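Local coordinates for protein CRISPR-associated endonuclease Cas9 (Campylobacter jejuni subsp. jejuni serotype O:2, PDB 5X2H) that serves as an RNA-guided endonuclease of CRISPR adaptive immunity, cutting the two strands of invading DNA with its RuvC-like and HNH nuclease domains, at residues D680-D685 against I700-F705; F737-D742 against V758-F763. All blocks are in the same frame, centred on the assembly; numbering follows the deposited sequence.

Interaction 1. Residues D680-D685 against I700-F705. With nucleotides of chain D; nucleotides of chain B.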
loop_
_atom_site.group_PDB
_atom_site.type_symbol
_atom_site.label_atom_id
_atom_site.label_comp_id
_atom_site.label_asym_id
_atom_site.label_seq_id
_atom_site.Cartn_x
_atom_site.Cartn_y
_atom_site.Cartn_z
ATOM N N ASP A 680 -3.654 16.518 -9.659
ATOM C CA ASP A 680 -2.457 16.633 -10.483
ATOM C C ASP A 680 -2.809 16.989 -11.922
ATOM O O ASP A 680 -3.791 16.495 -12.485
ATOM C CB ASP A 680 -1.667 15.322 -10.454
ATOM C CG ASP A 680 -0.947 15.104 -9.142
ATOM O OD1 ASP A 680 -0.997 16.007 -8.279
ATOM O OD2 ASP A 680 -0.324 14.033 -8.975
ATOM N N MET A 681 -1.997 17.864 -12.513
ATOM C CA MET A 681 -2.049 18.152 -13.946
ATOM C C MET A 681 -1.063 17.208 -14.622
ATOM O O MET A 681 0.096 17.549 -14.860
ATOM C CB MET A 681 -1.708 19.613 -14.222
ATOM C CG MET A 681 -1.848 20.026 -15.679
ATOM S SD MET A 681 -0.975 21.560 -16.074
ATOM C CE MET A 681 -1.514 22.611 -14.725
ATOM N N PHE A 682 -1.521 15.996 -14.927
ATOM C CA PHE A 682 -0.608 14.978 -15.429
ATOM C C PHE A 682 -0.189 15.214 -16.872
ATOM O O PHE A 682 0.786 14.600 -17.320
ATOM C CB PHE A 682 -1.230 13.580 -15.289
ATOM C CG PHE A 682 -2.328 13.280 -16.284
ATOM C CD1 PHE A 682 -3.639 13.649 -16.027
ATOM C CD2 PHE A 682 -2.054 12.589 -17.456
ATOM C CE1 PHE A 682 -4.651 13.359 -16.932
ATOM C CE2 PHE A 682 -3.064 12.298 -18.364
ATOM C CZ PHE A 682 -4.363 12.685 -18.100
ATOM N N ARG A 683 -0.879 16.090 -17.597
ATOM C CA ARG A 683 -0.621 16.271 -19.017
ATOM C C ARG A 683 -0.961 17.702 -19.417
ATOM O O ARG A 683 -1.867 18.322 -18.854
ATOM C CB ARG A 683 -1.434 15.260 -19.836
ATOM C CG ARG A 683 -1.330 15.391 -21.344
ATOM C CD ARG A 683 -2.130 14.284 -22.023
ATOM N NE ARG A 683 -2.826 14.752 -23.217
ATOM C CZ ARG A 683 -3.699 14.024 -23.904
ATOM N NH1 ARG A 683 -3.985 12.787 -23.516
ATOM N NH2 ARG A 683 -4.288 14.532 -24.976
ATOM N N VAL A 684 -0.210 18.227 -20.383
ATOM C CA VAL A 684 -0.517 19.508 -21.009
ATOM C C VAL A 684 -0.314 19.359 -22.511
ATOM O O VAL A 684 0.697 18.806 -22.955
ATOM C CB VAL A 684 0.341 20.659 -20.441
ATOM C CG1 VAL A 684 1.824 20.346 -20.554
ATOM C CG2 VAL A 684 0.020 21.961 -21.147
ATOM N N ASP A 685 -1.285 19.826 -23.289
ATOM C CA ASP A 685 -1.238 19.721 -24.741
ATOM C C ASP A 685 -0.801 21.059 -25.322
ATOM O O ASP A 685 -1.421 22.092 -25.050
ATOM C CB ASP A 685 -2.594 19.295 -25.301
ATOM C CG ASP A 685 -2.940 17.857 -24.955
ATOM O OD1 ASP A 685 -2.079 17.160 -24.369
ATOM O OD2 ASP A 685 -4.070 17.425 -25.268
ATOM N N ILE A 700 -4.444 19.582 -18.536
ATOM C CA ILE A 700 -5.269 18.382 -18.438
ATOM C C ILE A 700 -5.036 17.746 -17.073
ATOM O O ILE A 700 -3.906 17.358 -16.750
ATOM C CB ILE A 700 -4.961 17.384 -19.567
ATOM C CG1 ILE A 700 -5.178 18.050 -20.930
ATOM C CG2 ILE A 700 -5.823 16.139 -19.432
ATOM C CD1 ILE A 700 -4.940 17.133 -22.108
ATOM N N TYR A 701 -6.102 17.628 -16.283
ATOM C CA TYR A 701 -6.034 17.184 -14.900
ATOM C C TYR A 701 -6.636 15.791 -14.747
ATOM O O TYR A 701 -7.304 15.267 -15.643
ATOM C CB TYR A 701 -6.754 18.184 -13.982
ATOM C CG TYR A 701 -6.210 19.597 -14.074
ATOM C CD1 TYR A 701 -6.667 20.479 -15.048
ATOM C CD2 TYR A 701 -5.239 20.045 -13.191
ATOM C CE1 TYR A 701 -6.175 21.765 -15.135
ATOM C CE2 TYR A 701 -4.742 21.332 -13.270
ATOM C CZ TYR A 701 -5.210 22.187 -14.246
ATOM O OH TYR A 701 -4.714 23.468 -14.326
ATOM N N THR A 702 -6.392 15.192 -13.578
ATOM C CA THR A 702 -6.917 13.855 -13.307
ATOM C C THR A 702 -8.435 13.822 -13.425
ATOM O O THR A 702 -9.008 12.839 -13.912
ATOM C CB THR A 702 -6.488 13.394 -11.917
ATOM O OG1 THR A 702 -6.778 14.428 -10.965
ATOM C CG2 THR A 702 -4.999 13.080 -11.888
ATOM N N MET A 703 -9.105 14.891 -12.985
ATOM C CA MET A 703 -10.558 14.945 -13.097
ATOM C C MET A 703 -11.004 14.889 -14.553
ATOM O O MET A 703 -12.016 14.258 -14.875
ATOM C CB MET A 703 -11.094 16.205 -12.419
ATOM C CG MET A 703 -12.591 16.379 -12.577
ATOM S SD MET A 703 -13.518 14.947 -11.974
ATOM C CE MET A 703 -13.578 15.295 -10.222
ATOM N N ASP A 704 -10.257 15.543 -15.448
ATOM C CA ASP A 704 -10.638 15.557 -16.858
ATOM C C ASP A 704 -10.607 14.156 -17.455
ATOM O O ASP A 704 -11.481 13.794 -18.250
ATOM C CB ASP A 704 -9.717 16.497 -17.636
ATOM C CG ASP A 704 -9.840 17.937 -17.178
ATOM O OD1 ASP A 704 -10.978 18.450 -17.132
ATOM O OD2 ASP A 704 -8.803 18.548 -16.845
ATOM N N PHE A 705 -9.605 13.354 -17.085
ATOM C CA PHE A 705 -9.571 11.967 -17.538
ATOM C C PHE A 705 -10.730 11.170 -16.955
ATOM O O PHE A 705 -11.309 10.317 -17.637
ATOM C CB PHE A 705 -8.236 11.318 -17.164
ATOM C CG PHE A 705 -8.157 9.856 -17.510
ATOM C CD1 PHE A 705 -7.888 9.453 -18.807
ATOM C CD2 PHE A 705 -8.350 8.887 -16.539
ATOM C CE1 PHE A 705 -7.815 8.110 -19.133
ATOM C CE2 PHE A 705 -8.279 7.540 -16.856
ATOM C CZ PHE A 705 -8.012 7.151 -18.155
ATOM P P DA D 3 0.879 20.049 -10.951
ATOM O OP1 DA D 3 0.587 18.651 -11.336
ATOM O OP2 DA D 3 1.805 20.856 -11.778
ATOM O "O5'" DA D 3 -0.489 20.867 -10.818
ATOM C "C5'" DA D 3 -1.488 20.427 -9.894
ATOM C "C4'" DA D 3 -2.157 21.604 -9.199
ATOM O "O4'" DA D 3 -1.322 22.079 -8.108
ATOM C "C3'" DA D 3 -2.437 22.814 -10.092
ATOM O "O3'" DA D 3 -3.747 23.294 -9.849
ATOM C "C2'" DA D 3 -1.368 23.826 -9.674
ATOM C "C1'" DA D 3 -1.155 23.478 -8.206
ATOM N N9 DA D 3 0.179 23.821 -7.708
ATOM C C8 DA D 3 1.382 23.436 -8.237
ATOM N N7 DA D 3 2.423 23.889 -7.573
ATOM C C5 DA D 3 1.864 24.620 -6.537
ATOM C C6 DA D 3 2.433 25.360 -5.480
ATOM N N6 DA D 3 3.751 25.481 -5.290
ATOM N N1 DA D 3 1.592 25.973 -4.622
ATOM C C2 DA D 3 0.275 25.851 -4.815
ATOM N N3 DA D 3 -0.376 25.186 -5.769
ATOM C C4 DA D 3 0.483 24.586 -6.604
ATOM P P DA D 4 -4.412 24.369 -10.843
ATOM O OP1 DA D 4 -5.883 24.190 -10.772
ATOM O OP2 DA D 4 -3.692 24.321 -12.139
ATOM O "O5'" DA D 4 -4.029 25.768 -10.186
ATOM C "C5'" DA D 4 -4.464 26.088 -8.881
ATOM C "C4'" DA D 4 -3.938 27.451 -8.491
ATOM O "O4'" DA D 4 -2.574 27.324 -7.989
ATOM C "C3'" DA D 4 -3.854 28.451 -9.657
ATOM O "O3'" DA D 4 -4.175 29.742 -9.198
ATOM C "C2'" DA D 4 -2.382 28.376 -10.030
ATOM C "C1'" DA D 4 -1.796 28.292 -8.639
ATOM N N9 DA D 4 -0.380 27.946 -8.595
ATOM C C8 DA D 4 0.341 27.259 -9.532
ATOM N N7 DA D 4 1.614 27.139 -9.232
ATOM C C5 DA D 4 1.734 27.812 -8.024
ATOM C C6 DA D 4 2.832 28.061 -7.175
ATOM N N6 DA D 4 4.071 27.631 -7.428
ATOM N N1 DA D 4 2.603 28.762 -6.043
ATOM C C2 DA D 4 1.363 29.193 -5.793
ATOM N N3 DA D 4 0.259 29.027 -6.516
ATOM C C4 DA D 4 0.516 28.319 -7.626
ATOM P P U B 80 -3.118 3.701 -17.843
ATOM O OP1 U B 80 -3.489 3.887 -16.419
ATOM O OP2 U B 80 -2.761 2.351 -18.342
ATOM O "O5'" U B 80 -4.317 4.249 -18.737
ATOM C "C5'" U B 80 -5.662 3.873 -18.456
ATOM C "C4'" U B 80 -6.507 3.787 -19.705
ATOM O "O4'" U B 80 -6.771 5.127 -20.210
ATOM C "C3'" U B 80 -5.898 3.006 -20.872
ATOM O "O3'" U B 80 -6.943 2.345 -21.584
ATOM C "C2'" U B 80 -5.332 4.119 -21.750
ATOM O "O2'" U B 80 -5.151 3.774 -23.108
ATOM C "C1'" U B 80 -6.396 5.194 -21.571
ATOM N N1 U B 80 -5.958 6.559 -21.886
ATOM C C2 U B 80 -6.674 7.203 -22.875
ATOM O O2 U B 80 -7.611 6.680 -23.454
ATOM N N3 U B 80 -6.257 8.477 -23.158
ATOM C C4 U B 80 -5.214 9.152 -22.562
ATOM O O4 U B 80 -4.957 10.298 -22.929
ATOM C C5 U B 80 -4.521 8.417 -21.548
ATOM C C6 U B 80 -4.906 7.171 -21.248
#

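Interaction 2. Residues F737-D742 against V758-F763. With nucleotides of chain D.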
loop_
_atom_site.group_PDB
_atom_site.type_symbol
_atom_site.label_atom_id
_atom_site.label_comp_id
_atom_site.label_asym_id
_atom_site.label_seq_id
_atom_site.Cartn_x
_atom_site.Cartn_y
_atom_site.Cartn_z
ATOM N N PHE A 737 2.266 18.514 -29.590
ATOM C CA PHE A 737 2.611 17.333 -28.809
ATOM C C PHE A 737 1.984 17.469 -27.428
ATOM O O PHE A 737 1.523 18.544 -27.034
ATOM C CB PHE A 737 4.126 17.144 -28.702
ATOM C CG PHE A 737 4.883 18.422 -28.465
ATOM C CD1 PHE A 737 4.942 18.986 -27.205
ATOM C CD2 PHE A 737 5.540 19.054 -29.507
ATOM C CE1 PHE A 737 5.640 20.158 -26.988
ATOM C CE2 PHE A 737 6.239 20.223 -29.297
ATOM C CZ PHE A 737 6.290 20.776 -28.036
ATOM N N SER A 738 1.969 16.356 -26.700
ATOM C CA SER A 738 1.511 16.314 -25.320
ATOM C C SER A 738 2.716 16.179 -24.404
ATOM O O SER A 738 3.612 15.369 -24.668
ATOM C CB SER A 738 0.542 15.152 -25.094
ATOM O OG SER A 738 -0.614 15.290 -25.902
ATOM N N LEU A 739 2.739 16.969 -23.335
ATOM C CA LEU A 739 3.814 16.923 -22.358
ATOM C C LEU A 739 3.310 16.325 -21.054
ATOM O O LEU A 739 2.204 16.634 -20.601
ATOM C CB LEU A 739 4.391 18.316 -22.098
ATOM C CG LEU A 739 5.015 19.030 -23.295
ATOM C CD1 LEU A 739 5.622 20.353 -22.861
ATOM C CD2 LEU A 739 6.058 18.138 -23.965
ATOM N N TYR A 740 4.127 15.461 -20.467
ATOM C CA TYR A 740 3.906 14.902 -19.146
ATOM C C TYR A 740 5.096 15.278 -18.278
ATOM O O TYR A 740 6.130 15.734 -18.775
ATOM C CB TYR A 740 3.741 13.375 -19.202
ATOM C CG TYR A 740 2.753 12.895 -20.243
ATOM C CD1 TYR A 740 3.125 12.768 -21.576
ATOM C CD2 TYR A 740 1.452 12.558 -19.892
ATOM C CE1 TYR A 740 2.226 12.329 -22.534
ATOM C CE2 TYR A 740 0.544 12.116 -20.844
ATOM C CZ TYR A 740 0.938 12.003 -22.163
ATOM O OH TYR A 740 0.043 11.565 -23.114
ATOM N N LYS A 741 4.945 15.088 -16.970
ATOM C CA LYS A 741 6.052 15.349 -16.060
ATOM C C LYS A 741 7.279 14.553 -16.483
ATOM O O LYS A 741 7.195 13.349 -16.742
ATOM C CB LYS A 741 5.651 15.006 -14.625
ATOM C CG LYS A 741 4.665 16.000 -14.023
ATOM C CD LYS A 741 4.337 15.674 -12.575
ATOM C CE LYS A 741 3.448 16.745 -11.963
ATOM N NZ LYS A 741 2.206 16.965 -12.759
ATOM N N ASP A 742 8.414 15.250 -16.573
ATOM C CA ASP A 742 9.708 14.712 -16.990
ATOM C C ASP A 742 9.764 14.356 -18.471
ATOM O O ASP A 742 10.621 13.568 -18.886
ATOM C CB ASP A 742 10.123 13.505 -16.141
ATOM C CG ASP A 742 10.552 13.904 -14.745
ATOM O OD1 ASP A 742 11.041 15.043 -14.578
ATOM O OD2 ASP A 742 10.400 13.085 -13.817
ATOM N N VAL A 758 15.995 20.358 -21.988
ATOM C CA VAL A 758 15.605 20.441 -20.587
ATOM C C VAL A 758 14.478 19.450 -20.341
ATOM O O VAL A 758 13.793 19.008 -21.267
ATOM C CB VAL A 758 15.155 21.864 -20.182
ATOM C CG1 VAL A 758 16.294 22.869 -20.366
ATOM C CG2 VAL A 758 13.928 22.277 -20.984
ATOM N N TYR A 759 14.292 19.098 -19.073
ATOM C CA TYR A 759 13.160 18.277 -18.663
ATOM C C TYR A 759 12.003 19.186 -18.267
ATOM O O TYR A 759 12.171 20.090 -17.441
ATOM C CB TYR A 759 13.537 17.355 -17.504
ATOM C CG TYR A 759 14.237 16.083 -17.923
ATOM C CD1 TYR A 759 13.556 15.086 -18.610
ATOM C CD2 TYR A 759 15.573 15.871 -17.617
ATOM C CE1 TYR A 759 14.193 13.916 -18.990
ATOM C CE2 TYR A 759 16.217 14.707 -17.990
ATOM C CZ TYR A 759 15.523 13.734 -18.676
ATOM O OH TYR A 759 16.164 12.577 -19.050
ATOM N N TYR A 760 10.840 18.956 -18.867
ATOM C CA TYR A 760 9.629 19.648 -18.453
ATOM C C TYR A 760 9.198 19.141 -17.082
ATOM O O TYR A 760 9.140 17.930 -16.851
ATOM C CB TYR A 760 8.524 19.432 -19.489
ATOM C CG TYR A 760 7.124 19.731 -18.995
ATOM C CD1 TYR A 760 6.585 21.007 -19.099
ATOM C CD2 TYR A 760 6.336 18.731 -18.440
ATOM C CE1 TYR A 760 5.305 21.279 -18.653
ATOM C CE2 TYR A 760 5.059 18.992 -17.988
ATOM C CZ TYR A 760 4.548 20.266 -18.096
ATOM O OH TYR A 760 3.274 20.522 -17.645
ATOM N N ASN A 761 8.908 20.065 -16.167
ATOM C CA ASN A 761 8.477 19.715 -14.815
ATOM C C ASN A 761 7.037 20.089 -14.522
ATOM O O ASN A 761 6.326 19.318 -13.877
ATOM C CB ASN A 761 9.381 20.383 -13.772
ATOM C CG ASN A 761 10.768 19.779 -13.728
ATOM O OD1 ASN A 761 10.984 18.651 -14.171
ATOM N ND2 ASN A 761 11.715 20.527 -13.183
ATOM N N ALA A 762 6.584 21.254 -14.975
ATOM C CA ALA A 762 5.231 21.694 -14.676
ATOM C C ALA A 762 4.842 22.812 -15.628
ATOM O O ALA A 762 5.693 23.516 -16.179
ATOM C CB ALA A 762 5.096 22.167 -13.224
ATOM N N PHE A 763 3.536 22.954 -15.810
ATOM C CA PHE A 763 2.939 24.078 -16.514
ATOM C C PHE A 763 2.118 24.864 -15.500
ATOM O O PHE A 763 1.235 24.300 -14.848
ATOM C CB PHE A 763 2.074 23.600 -17.680
ATOM C CG PHE A 763 1.140 24.648 -18.215
ATOM C CD1 PHE A 763 1.630 25.736 -18.919
ATOM C CD2 PHE A 763 -0.231 24.543 -18.019
ATOM C CE1 PHE A 763 0.775 26.706 -19.412
ATOM C CE2 PHE A 763 -1.091 25.508 -18.511
ATOM C CZ PHE A 763 -0.584 26.591 -19.211
ATOM P P DA D 3 0.879 20.049 -10.951
ATOM O OP1 DA D 3 0.587 18.651 -11.336
ATOM O OP2 DA D 3 1.805 20.856 -11.778
ATOM O "O5'" DA D 3 -0.489 20.867 -10.818
ATOM C "C5'" DA D 3 -1.488 20.427 -9.894
ATOM C "C4'" DA D 3 -2.157 21.604 -9.199
ATOM O "O4'" DA D 3 -1.322 22.079 -8.108
ATOM C "C3'" DA D 3 -2.437 22.814 -10.092
ATOM O "O3'" DA D 3 -3.747 23.294 -9.849
ATOM C "C2'" DA D 3 -1.368 23.826 -9.674
ATOM C "C1'" DA D 3 -1.155 23.478 -8.206
ATOM N N9 DA D 3 0.179 23.821 -7.708
ATOM C C8 DA D 3 1.382 23.436 -8.237
ATOM N N7 DA D 3 2.423 23.889 -7.573
ATOM C C5 DA D 3 1.864 24.620 -6.537
ATOM C C6 DA D 3 2.433 25.360 -5.480
ATOM N N6 DA D 3 3.751 25.481 -5.290
ATOM N N1 DA D 3 1.592 25.973 -4.622
ATOM C C2 DA D 3 0.275 25.851 -4.815
ATOM N N3 DA D 3 -0.376 25.186 -5.769
ATOM C C4 DA D 3 0.483 24.586 -6.604
HETATM O O HOH W 1 2.684 18.471 -15.470
#

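Interaction 1. Residues D680-D685 against I700-F705
F682 and R683 both face I700 across an antiparallel pairing, a classic beta bulge where strand 683-689 begins and strand 695-700 gives way to helix 702-707. I700 N gives a bond of 2.9 Å to R683 O, while the return bond from R683 N to I700 O is weak at 3.4 Å. I700 touches both residues of the bulge, and each of its branches has a different partner. Its CB leans on the R683 carbonyl oxygen; CG2 branches to the F682 ring, 3.9 Å from CE1. The other branch, CG1, lies anti to the I700 carbonyl carbon (chi1 -58°) and carries CD1 over one face of the R683 guanidinium, 3.4 Å from NE. The same methyl touches the D685 carboxylate. R683 holds that carboxylate side-on, with NE on OD1 and NH2 on OD2, each oxygen using its syn lone pair; S738 OG also bonds OD1, and R830 forms a second salt bridge with OD2, which probably helps to balance the buried acid's charge. NH1 of R683 approaches O4 of U80 of chain B at the guanidinium edge.

At the helix start, Y701 occupies the N-cap position and T702 N donates to D680 O at 3.1 Å, nearly in line with the carbonyl bond. The F682 ring turns its edge to Y701 O and T702 N. M681 swings CG away from its own backbone N (chi1 -175°) and lays it over one face of Y701, 4.2 Å from the ring centroid, a CH-pi contact toward the rim; its sulfur adds an oblique Met-aromatic contact. Both partners hold DNA: M681 N donates to OP1 of DA3 of chain D at 2.9 Å, and Y701 OH donates to OP2 of DA4 of chain D at 2.6 Å.

Interaction 2. Residues F737-D742 against V758-F763
This is a junction between two antiparallel sheets: L739, on strand 733-740 at the edge of a three-stranded sheet, packs on Y760 of strand 756-764, which belongs to a six-stranded sheet, and D742 bonds the Y760 carbonyl. The receiving strand carries a classic beta bulge, with N761 and A762 both facing I771. One backbone bond joins the segments, D742 N to Y760 O at 2.8 Å, nearly straight on to the carbonyl; D742 makes it in a left-handed conformation with positive phi.

The Y760 ring carries most of the side-chain packing. With CG anti to its backbone N (chi1 162°), it lies between L739 on one face and its own chain on the other, where A762 N sits over the ring centre. L739 CB stands 4.2 Å from the Y760 centroid and 11° off the ring normal, a CH-pi contact, and L739 CD1 reaches Y760 CD1 at 3.9 Å on that face. The ring edge meets backbone: Y740 O is 3.0 Å from Y760 CD2, near the ring plane. The Y759 ring likewise turns an edge to a carbonyl, with D742 O 3.3 Å from CD1; its hydroxyl is hydrogen-bonded to V626 O and K628 N, outside the two segments.

K741 runs extended past the N761 carbonyl, where its CG packs, and bends only at its last torsion (chi4 55°), which brings NZ within bonding distance of both a water and the DNA. The water accepts from K741 NZ at 3.1 Å and is bonded to Y760 OH at 3.0 Å, linking the lysine to the ring that L739 covers. The ammonium also binds the DNA backbone directly: K741 NZ donates to OP1 of DA3 of chain D at 2.7 Å.

In the fold
Both segments of interaction 1 precede those of interaction 2 in the sequence, and the centres of the two contacts lie about 12 Å apart on the same side of the protein. Strands 683-689 and 733-740 are neighbours in the three-stranded sheet, joined by backbone bonds between V684 and L739 and by D685 OD1 with S738 OG. From there interaction 1 leads to helix 702-707, and interaction 2 to the six-stranded sheet whose strand 756-764 belongs to the PI-CTD domain. V684 packs on Y760, and M681 on F763, across that boundary. The two converge on DNA: M681 N and K741 NZ, each close to one of the two neighbouring strands, share one phosphate oxygen of DA3 of chain D.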